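Local coordinates for protein alpha-L-rhamnosidase (Aspergillus terreus, PDB 6GSZ) that probably hydrolyses terminal non-reducing alpha-L-rhamnose residues from alpha-L-rhamnosides, and binds calcium, at residues L149-L154 / I200-G205; L156-I161 / E390-Y395; D168-P173 / V309-E314. All blocks are in the same frame, centred on the assembly; numbering follows the deposited sequence. Where two conformers were deposited one is given.

How the interactions relate
Interaction 1 is wholly buried: two sheets of the N-terminal domain meet mainly through aliphatic side chains. Interaction 2 starts from the strand next door, since 156-161 pairs with 196-205, but turns to the sheet's other side and joins it to the 390-395 loop, by an aromatic ring in the interior and by calcium toward solvent. Interaction 3, the most exposed, has a buried valine core and a charged, watered rim, and ties the 168-173 loop to the edge strand 309-315. The three are stitched together: G205 and G201 pair with L156 and R160, Y157 with A172, E390 bridges to R311, and P173 lies on T152.

Interaction 1 (L149-L154 / I200-G205); sequences LYITAL and IGVTVG
Two beta sheets of the rhamnosidase N-terminal domain lie face to face, and strands 144-154 and 196-205, one from each, meet across the interface. The segment axes approach to 7.6 Å at 35°, so the strands run roughly the same way in different layers; no hydrogen bond joins them, and the contact rests mainly on apolar side chains directed at each other. L149 and I200 meet tip to tip, CD1 of L149 lying 3.9 Å from CD1 of I200. I151 and V202 do likewise: CD1 of I151 sits against both methyls of V202, 4.1 Å from CG2. An extended side chain takes I151 across the gap, with CG1 anti to the backbone N (chi1 -179°) and CD1 continuing outward (chi2 163°). Farther along, the backbones draw together, the CA atoms of A153 and V204 being 6.9 Å apart against 10.2 Å for L149 and I200. The small A153 suits the narrow end, where its CB meets CG1 of V204 at 4.1 Å, and the longer L149 and I200 span the wide one, with I151 and V202 between. L229, together with Y157 and A159 of strand 156-161, packs around I151 and V202. Aliphatic contacts have no directional bonds to satisfy, so cohesion between the layers comes from close fit and exclusion of water, while the backbone of 149-154 pairs largely within its own sheet.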
loop_
_atom_site.group_PDB
_atom_site.type_symbol
_atom_site.label_atom_id
_atom_site.label_comp_id
_atom_site.label_asym_id
_atom_site.label_seq_id
_atom_site.Cartn_x
_atom_site.Cartn_y
_atom_site.Cartn_z
ATOM N N LEU A 149 -24.345 -4.508 -9.591
ATOM C CA LEU A 149 -24.143 -5.626 -8.665
ATOM C C LEU A 149 -23.393 -5.090 -7.456
ATOM O O LEU A 149 -22.317 -4.473 -7.630
ATOM C CB LEU A 149 -23.342 -6.759 -9.301
ATOM C CG LEU A 149 -23.145 -7.965 -8.389
ATOM C CD1 LEU A 149 -24.471 -8.674 -8.096
ATOM C CD2 LEU A 149 -22.162 -8.934 -9.001
ATOM N N TYR A 150 -23.954 -5.314 -6.273
ATOM C CA TYR A 150 -23.359 -4.979 -5.002
ATOM C C TYR A 150 -23.020 -6.289 -4.306
ATOM O O TYR A 150 -23.901 -7.182 -4.229
ATOM C CB TYR A 150 -24.351 -4.192 -4.170
ATOM C CG TYR A 150 -24.845 -2.953 -4.851
ATOM C CD1 TYR A 150 -24.073 -1.809 -4.859
ATOM C CD2 TYR A 150 -26.081 -2.882 -5.467
ATOM C CE1 TYR A 150 -24.529 -0.640 -5.448
ATOM C CE2 TYR A 150 -26.544 -1.706 -6.042
ATOM C CZ TYR A 150 -25.758 -0.568 -6.038
ATOM O OH TYR A 150 -26.282 0.573 -6.618
ATOM N N ILE A 151 -21.764 -6.512 -3.909
ATOM C CA ILE A 151 -21.373 -7.862 -3.539
ATOM C C ILE A 151 -20.203 -7.852 -2.577
ATOM O O ILE A 151 -19.273 -7.035 -2.701
ATOM C CB ILE A 151 -21.062 -8.660 -4.818
ATOM C CG1 ILE A 151 -20.656 -10.101 -4.506
ATOM C CG2 ILE A 151 -20.055 -7.954 -5.705
ATOM C CD1 ILE A 151 -20.739 -11.047 -5.696
ATOM N N THR A 152 -20.226 -8.791 -1.646
ATOM C CA THR A 152 -19.088 -9.111 -0.836
ATOM C C THR A 152 -19.159 -10.573 -0.420
ATOM O O THR A 152 -20.098 -11.286 -0.743
ATOM C CB THR A 152 -18.957 -8.202 0.393
ATOM O OG1 THR A 152 -17.644 -8.344 0.934
ATOM C CG2 THR A 152 -19.982 -8.462 1.470
ATOM N N ALA A 153 -18.129 -11.025 0.293
ATOM C CA ALA A 153 -18.106 -12.396 0.776
ATOM C C ALA A 153 -17.572 -12.443 2.193
ATOM O O ALA A 153 -16.780 -11.563 2.619
ATOM C CB ALA A 153 -17.197 -13.230 -0.097
ATOM N N LEU A 154 -17.982 -13.489 2.898
ATOM C CA LEU A 154 -17.306 -13.919 4.103
ATOM C C LEU A 154 -16.227 -14.891 3.622
ATOM O O LEU A 154 -16.446 -16.120 3.541
ATOM C CB LEU A 154 -18.308 -14.541 5.066
ATOM C CG LEU A 154 -19.154 -13.578 5.886
ATOM C CD1 LEU A 154 -19.953 -12.623 5.032
ATOM C CD2 LEU A 154 -20.031 -14.393 6.838
ATOM N N ILE A 200 -26.507 -15.699 -12.632
ATOM C CA ILE A 200 -25.332 -15.222 -11.887
ATOM C C ILE A 200 -24.743 -16.426 -11.169
ATOM O O ILE A 200 -25.492 -17.237 -10.569
ATOM C CB ILE A 200 -25.670 -14.058 -10.946
ATOM C CG1 ILE A 200 -24.434 -13.623 -10.170
ATOM C CG2 ILE A 200 -26.796 -14.384 -10.000
ATOM C CD1 ILE A 200 -24.536 -12.229 -9.584
ATOM N N GLY A 201 -23.424 -16.568 -11.261
ATOM C CA GLY A 201 -22.686 -17.564 -10.501
ATOM C C GLY A 201 -21.551 -16.889 -9.743
ATOM O O GLY A 201 -20.874 -15.996 -10.287
ATOM N N VAL A 202 -21.325 -17.277 -8.494
ATOM C CA VAL A 202 -20.254 -16.681 -7.700
ATOM C C VAL A 202 -19.485 -17.817 -7.020
ATOM O O VAL A 202 -20.109 -18.724 -6.403
ATOM C CB VAL A 202 -20.780 -15.714 -6.619
ATOM C CG1 VAL A 202 -19.596 -15.008 -5.948
ATOM C CG2 VAL A 202 -21.740 -14.682 -7.204
ATOM N N THR A 203 -18.170 -17.809 -7.122
ATOM C CA THR A 203 -17.343 -18.714 -6.377
ATOM C C THR A 203 -16.786 -17.997 -5.166
ATOM O O THR A 203 -16.278 -16.859 -5.315
ATOM C CB THR A 203 -16.190 -19.285 -7.199
ATOM O OG1 THR A 203 -16.690 -19.893 -8.392
ATOM C CG2 THR A 203 -15.401 -20.304 -6.399
ATOM N N VAL A 204 -16.883 -18.596 -3.985
ATOM C CA VAL A 204 -16.386 -18.059 -2.741
ATOM C C VAL A 204 -15.300 -18.958 -2.187
ATOM O O VAL A 204 -15.514 -20.142 -2.054
ATOM C CB VAL A 204 -17.480 -17.820 -1.697
ATOM C CG1 VAL A 204 -16.927 -17.329 -0.355
ATOM C CG2 VAL A 204 -18.521 -16.852 -2.233
ATOM N N GLY A 205 -14.160 -18.375 -1.847
ATOM C CA GLY A 205 -13.034 -18.999 -1.169
ATOM C C GLY A 205 -12.789 -18.423 0.210
ATOM O O GLY A 205 -13.414 -17.425 0.570
#

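Interaction 2 (L156-I161 / E390-Y395); sequences LYEARI and EPSFTY. With CA (calcium ion), chain B.
Apolar contact comes first: the CD1 side of the F393 ring meets L156, CD1 standing 3.6 Å from CB of L156. F393 also touches T203 of the neighbouring strand 196-205, and S392 CB lies over one face of the same ring, offset toward its rim. The ring borders the backbone of L156-E158 as well: its CE1 comes 3.6 Å from the carbonyl O of L156, and the backbone N of E158 lies at the ring edge, near its plane. The contact thus joins a strand of the N-terminal domain to a loop of the concanavalin-like domain, more than two hundred residues later in the sequence.

Metal coordination makes the second link. One calcium ion is held by OE1 of E158 at 2.3 Å and by OG of S392 at 2.4 Å, with waters 2 and 3 also bound. The glutamate reaches it through an extended chain, CG anti to the backbone N (chi1 -180°), and its anionic oxygen suits a hard cation; its other oxygen, OE2, forms a salt bridge with R165.

Water bonds make the third link. Water 1, not itself a calcium ligand, donates to OE1 of E158 at 2.8 Å and to OG of S392 at 2.9 Å, while calcium-bound water 2 donates to the carbonyl O of E390.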
loop_
_atom_site.group_PDB
_atom_site.type_symbol
_atom_site.label_atom_id
_atom_site.label_comp_id
_atom_site.label_asym_id
_atom_site.label_seq_id
_atom_site.Cartn_x
_atom_site.Cartn_y
_atom_site.Cartn_z
ATOM N N LEU A 156 -13.564 -14.610 0.038
ATOM C CA LEU A 156 -13.237 -13.862 -1.185
ATOM C C LEU A 156 -14.157 -14.349 -2.288
ATOM O O LEU A 156 -14.572 -15.538 -2.241
ATOM C CB LEU A 156 -11.782 -14.108 -1.563
ATOM C CG LEU A 156 -10.737 -13.647 -0.533
ATOM C CD1 LEU A 156 -9.321 -14.131 -0.922
ATOM C CD2 LEU A 156 -10.759 -12.128 -0.300
ATOM N N TYR A 157 -14.473 -13.538 -3.277
ATOM C CA TYR A 157 -15.425 -13.931 -4.297
ATOM C C TYR A 157 -14.902 -13.643 -5.702
ATOM O O TYR A 157 -14.136 -12.697 -5.946
ATOM C CB TYR A 157 -16.812 -13.292 -4.105
ATOM C CG TYR A 157 -16.766 -11.822 -4.382
ATOM C CD1 TYR A 157 -16.436 -10.911 -3.394
ATOM C CD2 TYR A 157 -16.989 -11.340 -5.682
ATOM C CE1 TYR A 157 -16.323 -9.558 -3.686
ATOM C CE2 TYR A 157 -16.843 -9.994 -5.985
ATOM C CZ TYR A 157 -16.508 -9.115 -4.983
ATOM O OH TYR A 157 -16.314 -7.802 -5.338
ATOM N N GLU A 158 -15.435 -14.392 -6.665
ATOM C CA GLU A 158 -15.332 -14.112 -8.084
ATOM C C GLU A 158 -16.714 -14.343 -8.683
ATOM O O GLU A 158 -17.214 -15.480 -8.625
ATOM C CB GLU A 158 -14.331 -15.019 -8.784
ATOM C CG GLU A 158 -14.180 -14.769 -10.253
ATOM C CD GLU A 158 -12.972 -15.482 -10.868
ATOM O OE1 GLU A 158 -12.328 -16.309 -10.173
ATOM O OE2 GLU A 158 -12.653 -15.188 -12.016
ATOM N N ALA A 159 -17.336 -13.323 -9.255
ATOM C CA ALA A 159 -18.676 -13.373 -9.808
ATOM C C ALA A 159 -18.662 -13.375 -11.334
ATOM O O ALA A 159 -17.800 -12.785 -11.981
ATOM C CB ALA A 159 -19.522 -12.222 -9.324
ATOM N N ARG A 160 -19.635 -14.105 -11.894
ATOM C CA ARG A 160 -19.848 -14.174 -13.343
ATOM C C ARG A 160 -21.342 -13.961 -13.605
ATOM O O ARG A 160 -22.198 -14.526 -12.898
ATOM C CB ARG A 160 -19.433 -15.536 -13.913
ATOM C CG ARG A 160 -18.011 -15.963 -13.577
ATOM C CD ARG A 160 -17.520 -17.239 -14.233
ATOM N NE ARG A 160 -17.235 -16.956 -15.637
ATOM C CZ ARG A 160 -16.123 -16.369 -16.096
ATOM N NH1 ARG A 160 -15.161 -16.017 -15.259
ATOM N NH2 ARG A 160 -15.983 -16.145 -17.396
ATOM N N ILE A 161 -21.677 -13.216 -14.658
ATOM C CA ILE A 161 -23.043 -13.065 -15.078
ATOM C C ILE A 161 -23.117 -13.524 -16.530
ATOM O O ILE A 161 -22.382 -13.009 -17.389
ATOM C CB ILE A 161 -23.556 -11.632 -14.936
ATOM C CG1 ILE A 161 -23.714 -11.288 -13.458
ATOM C CG2 ILE A 161 -24.878 -11.450 -15.685
ATOM C CD1 ILE A 161 -23.987 -9.784 -13.217
ATOM N N GLU A 390 -5.429 -19.660 -13.982
ATOM C CA GLU A 390 -4.787 -18.887 -12.938
ATOM C C GLU A 390 -5.475 -19.288 -11.641
ATOM O O GLU A 390 -6.688 -19.573 -11.658
ATOM C CB GLU A 390 -4.965 -17.367 -13.097
ATOM C CG GLU A 390 -4.259 -16.777 -14.290
ATOM C CD GLU A 390 -4.499 -15.286 -14.537
ATOM O OE1 GLU A 390 -4.784 -14.505 -13.574
ATOM O OE2 GLU A 390 -4.361 -14.909 -15.710
ATOM N N PRO A 391 -4.763 -19.295 -10.499
ATOM C CA PRO A 391 -5.433 -19.552 -9.227
ATOM C C PRO A 391 -6.388 -18.411 -8.892
ATOM O O PRO A 391 -6.233 -17.277 -9.408
ATOM C CB PRO A 391 -4.296 -19.682 -8.218
ATOM C CG PRO A 391 -3.184 -18.831 -8.843
ATOM C CD PRO A 391 -3.333 -18.974 -10.349
ATOM N N SER A 392 -7.292 -18.678 -7.958
ATOM C CA SER A 392 -8.360 -17.744 -7.610
ATOM C C SER A 392 -8.204 -17.096 -6.244
ATOM O O SER A 392 -8.476 -15.885 -6.107
ATOM C CB SER A 392 -9.707 -18.454 -7.654
ATOM O OG SER A 392 -10.060 -18.800 -8.981
ATOM N N PHE A 393 -7.751 -17.830 -5.238
ATOM C CA PHE A 393 -7.808 -17.303 -3.850
ATOM C C PHE A 393 -6.484 -17.482 -3.105
ATOM O O PHE A 393 -6.462 -17.585 -1.852
ATOM C CB PHE A 393 -8.957 -17.946 -3.076
ATOM C CG PHE A 393 -10.285 -17.835 -3.787
ATOM C CD1 PHE A 393 -10.853 -16.599 -4.056
ATOM C CD2 PHE A 393 -10.955 -18.980 -4.240
ATOM C CE1 PHE A 393 -12.071 -16.506 -4.716
ATOM C CE2 PHE A 393 -12.162 -18.878 -4.922
ATOM C CZ PHE A 393 -12.729 -17.643 -5.142
ATOM N N THR A 394 -5.383 -17.460 -3.854
ATOM C CA THR A 394 -4.057 -17.515 -3.243
ATOM C C THR A 394 -3.201 -16.410 -3.864
ATOM O O THR A 394 -3.541 -15.854 -4.893
ATOM C CB THR A 394 -3.408 -18.900 -3.435
ATOM O OG1 THR A 394 -2.210 -18.999 -2.667
ATOM C CG2 THR A 394 -3.044 -19.162 -4.874
ATOM N N TYR A 395 -2.011 -16.194 -3.283
ATOM C CA TYR A 395 -1.005 -15.417 -3.989
ATOM C C TYR A 395 0.359 -15.833 -3.455
ATOM O O TYR A 395 0.434 -16.375 -2.354
ATOM C CB TYR A 395 -1.242 -13.895 -3.877
ATOM C CG TYR A 395 -0.963 -13.224 -2.555
ATOM C CD1 TYR A 395 -1.831 -13.177 -1.478
ATOM C CD2 TYR A 395 0.204 -12.485 -2.426
ATOM C CE1 TYR A 395 -1.579 -12.396 -0.359
ATOM C CE2 TYR A 395 0.490 -11.741 -1.296
ATOM C CZ TYR A 395 -0.411 -11.665 -0.268
ATOM O OH TYR A 395 -0.193 -10.862 0.825
HETATM CA CA CA B . -10.218 -17.104 -10.721
HETATM O O HOH W 1 -12.997 -18.772 -9.105
HETATM O O HOH W 2 -8.678 -17.520 -12.282
HETATM O O HOH W 3 -11.374 -18.414 -11.716
#

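Interaction 3 (D168-P173 / V309-E314); sequences DHVMAP and VRRVAE. With PG4 (tetraethylene glycol), chain C.
V170 and V309 form the tight side of this contact, in which the 168-173 loop lies across the beginning of strand 309-315. The backbone N of V170 donates to the carbonyl O of V309 over 2.9 Å, nearly straight at 170°, and water 5 donates to V170 O and accepts from V309 N. The two valine side chains cross at about a right angle, CG2 of V170 lying 3.9 Å from CG1 of V309, and V422 packs against both. Compact branched valines suit this buried layer. CG1 of V170 extends it to CG of R311, at 4.1 Å, so that arginine's aliphatic part covers the valine while its guanidinium pairs with E390.

On the solvent side, charged groups take over. NE of R310 donates to OD1 of D168 at 2.9 Å in a salt bridge, in the guanidinium plane but from above the carboxylate, whose plane is turned 63° away. The arginine chain, extended from CG to NE, brings its charge back over the loop; NH1 pairs with D425. A tetraethylene glycol, probably from crystallisation, accepts at O1 from NH2 of R310 at 2.9 Å and NE2 of H169, and donates through O1 to OD1 of D168. Water 4 links the carbonyl O of D168 to the backbone N of R311. Strand 309-315 edges a four-stranded antiparallel sheet, with a classic beta bulge at V312 and A313 opposite V421.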
loop_
_atom_site.group_PDB
_atom_site.type_symbol
_atom_site.label_atom_id
_atom_site.label_comp_id
_atom_site.label_asym_id
_atom_site.label_seq_id
_atom_site.Cartn_x
_atom_site.Cartn_y
_atom_site.Cartn_z
ATOM N N ASP A 168 -12.882 -6.565 -12.729
ATOM C CA ASP A 168 -11.484 -7.005 -12.830
ATOM C C ASP A 168 -10.774 -6.962 -11.471
ATOM O O ASP A 168 -9.534 -6.896 -11.388
ATOM C CB ASP A 168 -10.732 -6.189 -13.865
ATOM C CG ASP A 168 -10.681 -4.704 -13.574
ATOM O OD1 ASP A 168 -11.195 -4.295 -12.526
ATOM O OD2 ASP A 168 -10.119 -3.980 -14.415
ATOM N N HIS A 169 -11.550 -6.971 -10.384
ATOM C CA HIS A 169 -10.981 -7.042 -9.065
ATOM C C HIS A 169 -10.638 -8.491 -8.717
ATOM O O HIS A 169 -11.482 -9.414 -8.925
ATOM C CB HIS A 169 -11.923 -6.510 -7.978
ATOM C CG HIS A 169 -12.459 -5.134 -8.171
ATOM N ND1 HIS A 169 -13.124 -4.510 -7.144
ATOM C CD2 HIS A 169 -12.536 -4.323 -9.253
ATOM C CE1 HIS A 169 -13.533 -3.312 -7.572
ATOM N NE2 HIS A 169 -13.210 -3.183 -8.865
ATOM N N VAL A 170 -9.478 -8.719 -8.114
ATOM C CA VAL A 170 -9.095 -10.040 -7.643
ATOM C C VAL A 170 -8.845 -9.951 -6.145
ATOM O O VAL A 170 -8.737 -8.855 -5.569
ATOM C CB VAL A 170 -7.890 -10.621 -8.393
ATOM C CG1 VAL A 170 -8.230 -10.834 -9.850
ATOM C CG2 VAL A 170 -6.660 -9.760 -8.223
ATOM N N MET A 171 -8.762 -11.094 -5.479
ATOM C CA MET A 171 -8.639 -11.157 -4.015
ATOM C C MET A 171 -9.649 -10.221 -3.326
ATOM O O MET A 171 -9.348 -9.540 -2.342
ATOM C CB MET A 171 -7.205 -10.898 -3.556
ATOM C CG MET A 171 -6.197 -11.860 -4.194
ATOM S SD MET A 171 -6.476 -13.577 -3.859
ATOM C CE MET A 171 -5.867 -13.681 -2.184
ATOM N N ALA A 172 -10.887 -10.203 -3.841
ATOM C CA ALA A 172 -11.926 -9.284 -3.427
ATOM C C ALA A 172 -12.774 -9.901 -2.333
ATOM O O ALA A 172 -13.129 -11.089 -2.439
ATOM C CB ALA A 172 -12.786 -8.938 -4.621
ATOM N N PRO A 173 -13.186 -9.167 -1.286
ATOM C CA PRO A 173 -13.036 -7.716 -1.106
ATOM C C PRO A 173 -11.774 -7.245 -0.404
ATOM O O PRO A 173 -11.661 -6.044 -0.129
ATOM C CB PRO A 173 -14.276 -7.414 -0.227
ATOM C CG PRO A 173 -14.343 -8.614 0.698
ATOM C CD PRO A 173 -14.043 -9.741 -0.251
ATOM N N VAL A 309 -7.513 -4.565 -5.453
ATOM C CA VAL A 309 -6.414 -5.413 -5.930
ATOM C C VAL A 309 -6.775 -5.850 -7.350
ATOM O O VAL A 309 -7.906 -6.313 -7.598
ATOM C CB VAL A 309 -6.161 -6.603 -4.985
ATOM C CG1 VAL A 309 -5.052 -7.503 -5.517
ATOM C CG2 VAL A 309 -5.803 -6.087 -3.580
ATOM N N ARG A 310 -5.824 -5.724 -8.272
ATOM C CA ARG A 310 -5.994 -6.107 -9.655
ATOM C C ARG A 310 -4.761 -6.863 -10.131
ATOM O O ARG A 310 -3.689 -6.825 -9.526
ATOM C CB ARG A 310 -6.189 -4.897 -10.560
ATOM C CG ARG A 310 -7.492 -4.148 -10.322
ATOM C CD ARG A 310 -7.915 -3.338 -11.550
ATOM N NE ARG A 310 -9.152 -2.606 -11.387
ATOM C CZ ARG A 310 -9.271 -1.366 -10.914
ATOM N NH1 ARG A 310 -8.186 -0.655 -10.610
ATOM N NH2 ARG A 310 -10.495 -0.858 -10.768
ATOM N N ARG A 311 -4.974 -7.544 -11.269
ATOM C CA ARG A 311 -3.912 -8.030 -12.091
ATOM C C ARG A 311 -3.367 -6.820 -12.852
ATOM O O ARG A 311 -3.944 -6.386 -13.839
ATOM C CB ARG A 311 -4.428 -9.108 -13.046
ATOM C CG ARG A 311 -5.107 -10.304 -12.378
ATOM C CD ARG A 311 -6.057 -11.045 -13.318
ATOM N NE ARG A 311 -5.368 -11.819 -14.355
ATOM C CZ ARG A 311 -5.237 -11.460 -15.638
ATOM N NH1 ARG A 311 -5.727 -10.284 -16.068
ATOM N NH2 ARG A 311 -4.619 -12.294 -16.477
ATOM N N VAL A 312 -2.294 -6.244 -12.315
ATOM C CA VAL A 312 -1.839 -4.945 -12.785
ATOM C C VAL A 312 -0.977 -5.086 -14.040
ATOM O O VAL A 312 -1.018 -4.198 -14.918
ATOM C CB VAL A 312 -1.121 -4.187 -11.654
ATOM C CG1 VAL A 312 -0.523 -2.884 -12.093
ATOM C CG2 VAL A 312 -2.104 -3.905 -10.546
ATOM N N ALA A 313 -0.186 -6.162 -14.135
ATOM C CA ALA A 313 0.729 -6.360 -15.249
ATOM C C ALA A 313 1.022 -7.846 -15.428
ATOM O O ALA A 313 0.837 -8.627 -14.539
ATOM C CB ALA A 313 2.016 -5.597 -15.004
ATOM N N GLU A 314 1.525 -8.161 -16.610
ATOM C CA GLU A 314 2.194 -9.383 -16.929
ATOM C C GLU A 314 3.699 -9.206 -16.708
ATOM O O GLU A 314 4.232 -8.095 -16.947
ATOM C CB GLU A 314 1.943 -9.674 -18.410
ATOM C CG GLU A 314 2.446 -11.017 -18.818
ATOM C CD GLU A 314 2.204 -11.438 -20.259
ATOM O OE1 GLU A 314 1.360 -10.820 -20.936
ATOM O OE2 GLU A 314 2.868 -12.395 -20.688
HETATM O O1 PG4 C . -12.921 -2.110 -11.831
HETATM C C1 PG4 C . -14.178 -2.707 -12.228
HETATM C C2 PG4 C . -14.225 -2.325 -13.683
HETATM O O2 PG4 C . -14.078 -3.602 -14.278
HETATM C C3 PG4 C . -13.507 -3.608 -15.589
HETATM C C4 PG4 C . -13.769 -4.981 -16.201
HETATM O O3 PG4 C . -15.187 -5.114 -16.251
HETATM C C5 PG4 C . -15.567 -6.387 -16.841
HETATM C C6 PG4 C . -17.092 -6.451 -16.934
HETATM O O4 PG4 C . -17.695 -6.366 -15.630
HETATM C C7 PG4 C . -18.651 -5.322 -15.341
HETATM C C8 PG4 C . -17.977 -3.928 -15.409
HETATM O O5 PG4 C . -17.080 -3.737 -14.301
HETATM O O HOH W 4 -7.429 -7.440 -12.763
HETATM O O HOH W 5 -9.846 -6.327 -4.870
#